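Local coordinates for agglutinin (Rhizoctonia solani, PDB 4G9M), which is a fungal lectin that binds carbohydrate, probably through the ricin-type beta-trefoil fold of its chain, and assembles as a domain-swapped dimer, at residues A7-L12 and N44-L49; L21-G26 and V63-Y68; A28-A33 and V82-A87; Q76-V81 and P123-N128. One frame throughout, in Å; residues are numbered along the deposited sequence.

Contact 1 (A7-L12 and N44-L49); sequences AGTYTL and NQKWRL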
# COMPACT_ATOMS: atom_id res chain seq x y z
N ALA B 7 3.88 3.24 -11.74
CA ALA B 7 5.32 3.20 -11.89
C ALA B 7 5.70 4.55 -12.49
O ALA B 7 5.00 5.07 -13.37
CB ALA B 7 5.73 2.07 -12.83
N GLY B 8 6.79 5.13 -12.00
CA GLY B 8 7.28 6.39 -12.51
C GLY B 8 8.35 6.93 -11.57
O GLY B 8 8.82 6.21 -10.69
N THR B 9 8.72 8.18 -11.76
CA THR B 9 9.75 8.81 -10.95
C THR B 9 9.10 9.65 -9.87
O THR B 9 8.18 10.42 -10.16
CB THR B 9 10.65 9.69 -11.80
OG1 THR B 9 11.27 8.89 -12.82
CG2 THR B 9 11.72 10.38 -10.95
N TYR B 10 9.60 9.53 -8.63
CA TYR B 10 9.02 10.25 -7.50
C TYR B 10 10.03 11.05 -6.69
O TYR B 10 11.20 10.68 -6.59
CB TYR B 10 8.32 9.26 -6.57
CG TYR B 10 7.05 8.65 -7.12
CD1 TYR B 10 7.10 7.54 -7.97
CD2 TYR B 10 5.81 9.17 -6.80
CE1 TYR B 10 5.92 6.98 -8.48
CE2 TYR B 10 4.65 8.63 -7.29
CZ TYR B 10 4.71 7.54 -8.13
OH TYR B 10 3.53 7.01 -8.58
N THR B 11 9.56 12.16 -6.11
CA THR B 11 10.20 12.74 -4.93
C THR B 11 9.49 12.13 -3.73
O THR B 11 8.26 12.06 -3.70
CB THR B 11 10.06 14.28 -4.90
OG1 THR B 11 10.81 14.86 -5.98
CG2 THR B 11 10.58 14.85 -3.58
N LEU B 12 10.26 11.65 -2.75
CA LEU B 12 9.67 11.01 -1.58
C LEU B 12 9.89 11.88 -0.35
O LEU B 12 11.00 11.97 0.18
CB LEU B 12 10.27 9.62 -1.39
CG LEU B 12 10.14 8.71 -2.62
CD1 LEU B 12 10.75 7.33 -2.37
CD2 LEU B 12 8.68 8.57 -3.05
N ASN B 44 19.63 13.12 -7.57
CA ASN B 44 19.93 12.23 -6.45
C ASN B 44 18.78 12.16 -5.45
O ASN B 44 18.82 11.38 -4.50
CB ASN B 44 21.23 12.63 -5.73
CG ASN B 44 21.05 13.84 -4.84
OD1 ASN B 44 20.63 14.90 -5.30
ND2 ASN B 44 21.35 13.68 -3.56
N GLN B 45 17.75 12.99 -5.67
CA GLN B 45 16.58 13.03 -4.83
C GLN B 45 15.35 12.54 -5.59
O GLN B 45 14.22 12.73 -5.14
CB GLN B 45 16.34 14.44 -4.30
CG GLN B 45 17.36 14.88 -3.25
CD GLN B 45 17.08 16.28 -2.73
OE1 GLN B 45 16.27 17.02 -3.31
NE2 GLN B 45 17.75 16.67 -1.66
N LYS B 46 15.58 11.88 -6.72
CA LYS B 46 14.49 11.32 -7.52
C LYS B 46 14.63 9.81 -7.56
O LYS B 46 15.74 9.29 -7.70
CB LYS B 46 14.55 11.83 -8.95
CG LYS B 46 13.78 13.10 -9.21
CD LYS B 46 14.50 14.30 -8.69
CE LYS B 46 14.36 15.44 -9.69
NZ LYS B 46 14.04 16.73 -9.02
N TRP B 47 13.49 9.11 -7.49
CA TRP B 47 13.49 7.66 -7.35
C TRP B 47 12.49 6.98 -8.29
O TRP B 47 11.32 7.38 -8.37
CB TRP B 47 13.16 7.28 -5.91
CG TRP B 47 14.07 7.91 -4.92
CD1 TRP B 47 13.93 9.14 -4.32
CD2 TRP B 47 15.29 7.36 -4.42
NE1 TRP B 47 14.98 9.37 -3.47
CE2 TRP B 47 15.83 8.29 -3.51
CE3 TRP B 47 15.97 6.16 -4.65
CZ2 TRP B 47 17.02 8.06 -2.84
CZ3 TRP B 47 17.15 5.94 -3.97
CH2 TRP B 47 17.66 6.88 -3.07
N ARG B 48 12.96 5.96 -9.00
CA ARG B 48 12.09 5.23 -9.92
C ARG B 48 11.38 4.08 -9.21
O ARG B 48 12.02 3.19 -8.64
CB ARG B 48 12.89 4.71 -11.11
CG ARG B 48 13.65 5.80 -11.86
CD ARG B 48 13.88 5.40 -13.29
NE ARG B 48 14.40 6.53 -14.05
CZ ARG B 48 15.70 6.76 -14.20
NH1 ARG B 48 16.58 5.94 -13.64
NH2 ARG B 48 16.11 7.80 -14.91
N LEU B 49 10.06 4.12 -9.25
CA LEU B 49 9.23 3.08 -8.66
C LEU B 49 8.85 2.10 -9.77
O LEU B 49 8.30 2.49 -10.78
CB LEU B 49 7.96 3.70 -8.05
CG LEU B 49 6.90 2.74 -7.51
CD1 LEU B 49 7.43 2.07 -6.23
CD2 LEU B 49 5.60 3.46 -7.22
O HOH W 1 13.14 12.09 -2.75
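Leu49 N gives Gly8 O the straightest of the four backbone bonds that pair 7-12 with 44-49, at 2.8 Å and 174°. Gly8 N returns a longer, more bent bond to Leu49 O. Tyr10 N donates to Trp47 O at 2.8 Å, and Trp47 N donates back to Tyr10 O at 2.9 Å. Gly8-Leu49 and Tyr10-Trp47 are thus antiparallel hydrogen-bonded pairs. Thr9 and Arg48 form the non-hydrogen-bonded pair between them. Past Trp47 the direct bonding gives way to a water, which accepts from Leu12 N and donates to Gln45 O at 2.7 Å.

Tyr10, Trp47 and Leu49 put their side chains on one face of this pair of strands. CE1 of the Tyr10 ring rests 3.8 Å from Leu49 CD2. Leu49 CG stands anti to the backbone N (chi1 174°), which carries its branch to the ring. Leu12 and Trp47 cross at about a right angle, with Leu12 CD1 4.1 Å from Trp47 CD1. The indole N-H goes to Leu21 O, which fixes the turn of that ring. On the other face Thr9 CG2 touches Lys46 CB at 3.8 Å. Thr9 OG1 lies alongside Arg48 CG.

The two strands are the middle pair of a four-stranded antiparallel sheet of the beta-trefoil. Strand 58-62 flanks 47-51 and strand 137-141 flanks 8-14. Leu60 touches both Leu12 and Leu49, Phe139 meets the Tyr10 ring edge-to-face, and Ile3 of the second subunit packs on Tyr10.

Contact 2 (L21-G26 and V63-Y68); sequences LDLWRG and VKSGTY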
# COMPACT_ATOMS: atom_id res chain seq x y z
N LEU B 21 13.90 11.95 0.61
CA LEU B 21 14.84 10.83 0.48
C LEU B 21 15.95 11.19 -0.52
O LEU B 21 15.67 11.60 -1.67
CB LEU B 21 14.08 9.58 0.03
CG LEU B 21 14.79 8.25 0.26
CD1 LEU B 21 14.88 7.93 1.76
CD2 LEU B 21 14.03 7.16 -0.51
N ASP B 22 17.19 11.05 -0.07
CA ASP B 22 18.36 11.62 -0.74
C ASP B 22 19.50 10.61 -0.73
O ASP B 22 19.85 10.08 0.32
CB ASP B 22 18.76 12.90 0.02
CG ASP B 22 19.98 13.61 -0.57
OD1 ASP B 22 21.10 13.08 -0.49
OD2 ASP B 22 19.82 14.75 -1.08
N LEU B 23 20.06 10.31 -1.89
CA LEU B 23 21.24 9.47 -1.97
C LEU B 23 22.49 10.34 -1.90
O LEU B 23 22.66 11.23 -2.71
CB LEU B 23 21.23 8.63 -3.26
CG LEU B 23 22.43 7.70 -3.46
CD1 LEU B 23 22.49 6.62 -2.39
CD2 LEU B 23 22.35 7.06 -4.83
N TRP B 24 23.34 10.06 -0.91
CA TRP B 24 24.55 10.84 -0.62
C TRP B 24 25.42 11.06 -1.86
O TRP B 24 25.92 10.11 -2.45
CB TRP B 24 25.32 10.11 0.49
CG TRP B 24 26.71 10.59 0.80
CD1 TRP B 24 27.86 10.20 0.19
CD2 TRP B 24 27.10 11.47 1.86
NE1 TRP B 24 28.94 10.81 0.78
CE2 TRP B 24 28.50 11.60 1.80
CE3 TRP B 24 26.39 12.18 2.83
CZ2 TRP B 24 29.21 12.41 2.69
CZ3 TRP B 24 27.10 12.98 3.71
CH2 TRP B 24 28.50 13.09 3.63
N ARG B 25 25.55 12.33 -2.25
CA ARG B 25 26.32 12.75 -3.42
C ARG B 25 25.87 12.12 -4.75
O ARG B 25 26.54 12.27 -5.78
CB ARG B 25 27.83 12.55 -3.19
CG ARG B 25 28.43 13.43 -2.10
CD ARG B 25 29.94 13.56 -2.24
NE ARG B 25 30.66 12.32 -2.00
CZ ARG B 25 31.35 12.06 -0.89
NH1 ARG B 25 31.41 12.97 0.08
NH2 ARG B 25 31.98 10.90 -0.74
N GLY B 26 24.73 11.44 -4.73
CA GLY B 26 24.27 10.66 -5.87
C GLY B 26 25.23 9.56 -6.29
O GLY B 26 25.22 9.11 -7.44
N VAL B 63 17.66 8.01 -9.57
CA VAL B 63 17.78 8.51 -10.93
C VAL B 63 19.24 8.85 -11.27
O VAL B 63 19.73 8.58 -12.37
CB VAL B 63 16.85 9.73 -11.17
CG1 VAL B 63 17.26 10.48 -12.43
CG2 VAL B 63 15.41 9.26 -11.28
N LYS B 64 19.96 9.42 -10.30
CA LYS B 64 21.34 9.83 -10.58
C LYS B 64 22.32 8.66 -10.67
O LYS B 64 23.09 8.56 -11.64
CB LYS B 64 21.81 10.85 -9.55
CG LYS B 64 23.17 11.46 -9.85
CD LYS B 64 23.20 12.93 -9.47
CE LYS B 64 24.43 13.65 -10.00
NZ LYS B 64 25.63 13.44 -9.13
N SER B 65 22.29 7.77 -9.69
CA SER B 65 23.27 6.68 -9.57
C SER B 65 22.95 5.42 -10.38
O SER B 65 23.86 4.70 -10.78
CB SER B 65 23.44 6.30 -8.11
OG SER B 65 22.24 5.71 -7.59
N GLY B 66 21.67 5.13 -10.57
CA GLY B 66 21.25 3.86 -11.14
C GLY B 66 21.24 2.72 -10.13
O GLY B 66 20.93 1.58 -10.47
N THR B 67 21.59 3.02 -8.88
CA THR B 67 21.55 1.99 -7.85
C THR B 67 20.22 2.03 -7.11
O THR B 67 19.42 2.96 -7.27
CB THR B 67 22.72 2.10 -6.87
OG1 THR B 67 22.75 3.41 -6.27
CG2 THR B 67 24.04 1.85 -7.58
N TYR B 68 19.99 1.02 -6.29
CA TYR B 68 18.69 0.82 -5.68
C TYR B 68 18.69 1.05 -4.19
O TYR B 68 19.73 0.96 -3.52
CB TYR B 68 18.22 -0.61 -5.94
CG TYR B 68 18.00 -0.94 -7.39
CD1 TYR B 68 19.06 -1.32 -8.21
CD2 TYR B 68 16.72 -0.84 -7.96
CE1 TYR B 68 18.86 -1.62 -9.55
CE2 TYR B 68 16.52 -1.13 -9.31
CZ TYR B 68 17.58 -1.53 -10.09
OH TYR B 68 17.38 -1.82 -11.43
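Leu23 reaches Ser65 because its CG stands anti to the backbone N (chi1 180°), sending CD2 across to the serine. Ser65 meets it with OG held between its own backbone N and carbonyl carbon (chi1 67°). The contact joins the end of strand 20-23, and the turn after it, to the loop between strands 58-62 and 68-71 of the beta-trefoil.

Ser65 is the residue on which the two sides close. Its OG lies 3.1 Å from Leu23 CD2, a tight approach of a methyl to a hydroxyl. Its CB lies 3.5 Å from the same methyl and 3.4 Å from Gly26 O. Leu23 CD2 also comes near Thr67 OG1. The methyl therefore faces the two hydroxyls of the loop.

Beyond the strand the chain turns back, and Gly26 N bonds to Leu23 O. Gly26 has positive phi (60°), and the CD of Lys64 lies over the side where a side chain would stand. The lysine chain runs along the turn. Its CG is 3.9 Å from Gly26 O, and its NZ lies 3.7 Å from Arg25 O. The CB of Arg25 points away from the loop, and its NE forms a salt bridge with Glu27.

The loop is also held from its own side. Asn62 OD1 accepts from Ser65 N, and Asn62 packs against Leu23. Within the loop, the hydroxyl of Ser65 donates from OG to Thr67 OG1 at 2.7 Å.

Contact 3 (A28-A33 and V82-A87); sequences AAEGTA and VGSTTA
The carboxylate of Glu30 grips Ser84 and Thr85, at and just past the end of strand 81-84. Its CG leaves anti to the backbone N, and the chain then bends at chi2 (78°). This fold-back brings both oxygens over Ser84 and Thr85. OE2 accepts from Ser84 OG at 2.5 Å, using the syn lone pair. OE1 accepts from Thr85 N at 3.0 Å in a nearly straight bond (175°), with the donor N 27° out of the carboxylate plane. Thr85 OG1 adds a weak bond to OE1.

Ser84 OG is anti to its own backbone N. From there it gives its proton to Glu30 and accepts from Thr86 N at 2.9 Å, forming an ST turn. A water bridges Glu30 OE1 and Thr86 OG1, although its bond to the glutamate is weak.

The backbones meet beside this cluster. Gly31 N donates to Gly83 O at 2.9 Å, and Gly83 N donates to Thr32 O at 2.7 Å. Gly31 and Thr32 both face Gly83, which is a G1 beta bulge. A type II turn from Ala29 to Thr32 leads into it, and Thr32 OG1 bonds back to Ala29 O at 2.6 Å. Val82 packs beside the bulge, its CG1 3.6 Å from Gly31 O.

The contact ties the start of strand 32-37 to the end of strand 81-84 in the six-stranded sheet. With several donors around it, the Glu30 carboxylate is probably ionised. The short bond from Ser84 OG is consistent with a strong charge-assisted interaction.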
# COMPACT_ATOMS: atom_id res chain seq x y z
N ALA B 28 27.28 6.07 -6.85
CA ALA B 28 26.85 4.75 -7.26
C ALA B 28 27.59 3.67 -6.47
O ALA B 28 27.31 2.48 -6.61
CB ALA B 28 27.07 4.56 -8.76
N ALA B 29 28.54 4.07 -5.63
CA ALA B 29 29.28 3.10 -4.83
C ALA B 29 28.34 2.28 -3.94
O ALA B 29 27.43 2.82 -3.32
CB ALA B 29 30.33 3.80 -3.96
N GLU B 30 28.59 0.97 -3.87
CA GLU B 30 27.84 0.09 -2.97
C GLU B 30 27.96 0.56 -1.52
O GLU B 30 29.06 0.77 -1.01
CB GLU B 30 28.36 -1.35 -3.11
CG GLU B 30 27.70 -2.35 -2.20
CD GLU B 30 26.33 -2.78 -2.69
OE1 GLU B 30 26.11 -2.86 -3.92
OE2 GLU B 30 25.46 -3.03 -1.83
N GLY B 31 26.82 0.73 -0.85
CA GLY B 31 26.82 1.18 0.53
C GLY B 31 26.69 2.68 0.74
O GLY B 31 26.82 3.16 1.88
N THR B 32 26.44 3.44 -0.33
CA THR B 32 26.29 4.89 -0.23
C THR B 32 25.06 5.26 0.62
O THR B 32 23.97 4.79 0.36
CB THR B 32 26.20 5.53 -1.63
OG1 THR B 32 27.40 5.25 -2.36
CG2 THR B 32 26.02 7.05 -1.53
N ALA B 33 25.27 6.10 1.64
CA ALA B 33 24.21 6.48 2.57
C ALA B 33 22.98 7.06 1.88
O ALA B 33 23.11 7.92 1.01
CB ALA B 33 24.74 7.50 3.56
N VAL B 82 20.81 2.16 2.25
CA VAL B 82 21.92 2.61 1.42
C VAL B 82 21.67 2.31 -0.05
O VAL B 82 20.81 1.49 -0.39
CB VAL B 82 23.25 1.92 1.82
CG1 VAL B 82 23.64 2.25 3.27
CG2 VAL B 82 23.16 0.40 1.59
N GLY B 83 22.41 3.00 -0.92
CA GLY B 83 22.37 2.70 -2.34
C GLY B 83 23.13 1.42 -2.62
O GLY B 83 24.24 1.22 -2.13
N SER B 84 22.55 0.54 -3.44
CA SER B 84 23.12 -0.80 -3.63
C SER B 84 22.83 -1.31 -5.03
O SER B 84 21.84 -0.93 -5.64
CB SER B 84 22.52 -1.78 -2.61
OG SER B 84 23.11 -3.07 -2.71
N THR B 85 23.71 -2.18 -5.53
CA THR B 85 23.46 -2.85 -6.81
C THR B 85 22.44 -3.97 -6.54
O THR B 85 21.90 -4.58 -7.46
CB THR B 85 24.79 -3.40 -7.39
OG1 THR B 85 25.79 -2.38 -7.36
CG2 THR B 85 24.63 -3.80 -8.82
N THR B 86 22.21 -4.24 -5.25
CA THR B 86 21.18 -5.19 -4.84
C THR B 86 20.00 -4.50 -4.17
O THR B 86 20.09 -4.04 -3.02
CB THR B 86 21.74 -6.25 -3.86
OG1 THR B 86 22.91 -6.86 -4.42
CG2 THR B 86 20.69 -7.34 -3.60
N ALA B 87 18.88 -4.41 -4.88
CA ALA B 87 17.68 -3.82 -4.32
C ALA B 87 17.12 -4.65 -3.18
O ALA B 87 17.07 -5.88 -3.26
CB ALA B 87 16.61 -3.67 -5.41
O HOH W 2 25.00 -5.69 -3.72

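Contact 4 (Q76-V81 and P123-N128); sequences QNSVNV and PVIYYN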
# COMPACT_ATOMS: atom_id res chain seq x y z
N GLN B 76 17.71 -5.26 10.31
CA GLN B 76 17.35 -5.28 11.73
C GLN B 76 17.15 -3.83 12.09
O GLN B 76 17.43 -2.95 11.27
CB GLN B 76 18.49 -5.79 12.60
CG GLN B 76 18.92 -7.20 12.37
CD GLN B 76 19.98 -7.61 13.35
OE1 GLN B 76 20.25 -6.90 14.34
NE2 GLN B 76 20.60 -8.76 13.11
N ASN B 77 16.74 -3.56 13.33
CA ASN B 77 16.55 -2.18 13.75
C ASN B 77 17.83 -1.34 13.63
O ASN B 77 18.91 -1.79 14.02
CB ASN B 77 16.00 -2.10 15.16
CG ASN B 77 14.50 -2.33 15.21
OD1 ASN B 77 13.76 -1.82 14.39
ND2 ASN B 77 14.06 -3.09 16.20
N SER B 78 17.67 -0.15 13.07
CA SER B 78 18.74 0.86 12.92
C SER B 78 19.82 0.56 11.87
O SER B 78 20.79 1.31 11.74
CB SER B 78 19.37 1.21 14.27
OG SER B 78 18.36 1.56 15.21
N VAL B 79 19.66 -0.52 11.10
CA VAL B 79 20.55 -0.79 9.99
C VAL B 79 20.36 0.29 8.91
O VAL B 79 19.23 0.66 8.61
CB VAL B 79 20.32 -2.21 9.40
CG1 VAL B 79 21.07 -2.41 8.09
CG2 VAL B 79 20.78 -3.28 10.41
N ASN B 80 21.45 0.81 8.37
CA ASN B 80 21.39 1.85 7.36
C ASN B 80 20.70 1.43 6.05
O ASN B 80 20.98 0.37 5.49
CB ASN B 80 22.79 2.38 7.03
CG ASN B 80 23.36 3.26 8.12
OD1 ASN B 80 23.32 4.49 8.04
ND2 ASN B 80 23.90 2.63 9.16
N VAL B 81 19.82 2.30 5.56
CA VAL B 81 19.34 2.21 4.19
C VAL B 81 20.40 2.86 3.30
O VAL B 81 20.86 3.96 3.58
CB VAL B 81 18.00 2.93 4.04
CG1 VAL B 81 17.52 2.86 2.61
CG2 VAL B 81 16.97 2.29 4.98
N PRO B 123 20.17 10.19 9.00
CA PRO B 123 20.14 8.85 8.39
C PRO B 123 18.73 8.32 8.19
O PRO B 123 17.84 8.64 8.98
CB PRO B 123 20.89 7.99 9.41
CG PRO B 123 21.74 8.96 10.17
CD PRO B 123 20.92 10.20 10.26
N VAL B 124 18.54 7.57 7.12
CA VAL B 124 17.34 6.76 6.93
C VAL B 124 17.75 5.35 7.28
O VAL B 124 18.81 4.88 6.85
CB VAL B 124 16.84 6.86 5.49
CG1 VAL B 124 15.70 5.88 5.26
CG2 VAL B 124 16.40 8.27 5.22
N ILE B 125 16.93 4.68 8.08
CA ILE B 125 17.31 3.38 8.63
C ILE B 125 16.13 2.43 8.48
O ILE B 125 15.00 2.86 8.29
CB ILE B 125 17.66 3.49 10.14
CG1 ILE B 125 16.52 4.18 10.92
CG2 ILE B 125 18.97 4.27 10.34
CD1 ILE B 125 16.69 4.12 12.45
N TYR B 126 16.40 1.12 8.55
CA TYR B 126 15.31 0.15 8.71
C TYR B 126 14.90 0.18 10.16
O TYR B 126 15.76 0.25 11.04
CB TYR B 126 15.74 -1.28 8.29
CG TYR B 126 15.95 -1.34 6.80
CD1 TYR B 126 14.89 -1.46 5.94
CD2 TYR B 126 17.22 -1.20 6.26
CE1 TYR B 126 15.08 -1.46 4.55
CE2 TYR B 126 17.42 -1.20 4.87
CZ TYR B 126 16.35 -1.33 4.04
OH TYR B 126 16.55 -1.31 2.66
N TYR B 127 13.60 0.15 10.44
CA TYR B 127 13.16 0.22 11.84
C TYR B 127 11.78 -0.37 11.96
O TYR B 127 10.98 -0.28 11.03
CB TYR B 127 13.14 1.67 12.31
CG TYR B 127 13.35 1.95 13.79
CD1 TYR B 127 14.54 1.62 14.45
CD2 TYR B 127 12.39 2.66 14.51
CE1 TYR B 127 14.74 1.94 15.79
CE2 TYR B 127 12.59 2.99 15.85
CZ TYR B 127 13.76 2.62 16.49
OH TYR B 127 13.95 2.98 17.80
N ASN B 128 11.48 -0.94 13.12
CA ASN B 128 10.17 -1.53 13.36
C ASN B 128 9.06 -0.55 13.04
O ASN B 128 9.12 0.61 13.44
CB ASN B 128 10.07 -1.96 14.83
CG ASN B 128 8.83 -2.79 15.11
OD1 ASN B 128 8.79 -3.97 14.80
ND2 ASN B 128 7.82 -2.17 15.71
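A type II beta turn from Gln76 to Val79, in the loop before strand 81-84, lies along strand 122-128 of the beta-trefoil. Ser78 N donates to Tyr126 O at 2.8 Å, and Tyr126 N donates back to Val79 O at 2.9 Å. Further along, Val81 N bonds to Val124 O, while Asn80 and Ile125 make a single backbone bridge.

Val81 and Tyr126 carry the packing. The valine crosses the tyrosine at about a right angle and sets CG2 over one face of the ring, 3.7 Å from the centroid. This is a CH-pi contact, 20° off the ring normal. The methyl sits toward the rim, nearest CE2. The same CG2 touches Val124 CG1 at 3.8 Å, and Asn80 O lies at the ring edge. The phenol OH of Tyr126 bonds to Gly70 O, and Val69 and Thr71 of strand 68-71 pack against this side chain.

Ile125 places CG1 between its backbone N and carbonyl carbon (chi1 53°), which leads CD1 to Ser78. The Tyr127 ring turns its edge to Ser78, with Ser78 OG near the ring plane, 3.7 Å from CE1. The side chains of Asn77 and Tyr127 cross at about a right angle, the amide and ring planes 60° apart.

A side chain of the turn also bonds to the strand: Asn77 OD1 accepts from Asn128 N at 2.8 Å, with the donor nearly in line with the amide C=O.

Overall arrangement
Contacts 1 and 2 touch directly, their centres about 10 Å apart. Gln45 NE2 approaches Asp22 OD2 at 2.9 Å, and Asn44 ND2 approaches Leu23 O at the same distance. Contacts 2 and 3 lie closest, with centres about 8 Å apart. There Tyr68 N probably bonds to Ser84 O and Trp24 N to Ala33 O, so both segments of contact 2 bond to those of contact 3. Contact 4 shares that sheet, and its segment 76-81 runs straight into segment 82-87 of contact 3. It meets contact 2 where Leu21 CD1 packs on Val124 CG2. Contacts 1 and 4 lie on opposite sides of the chain's centre, about 20 Å between their centres.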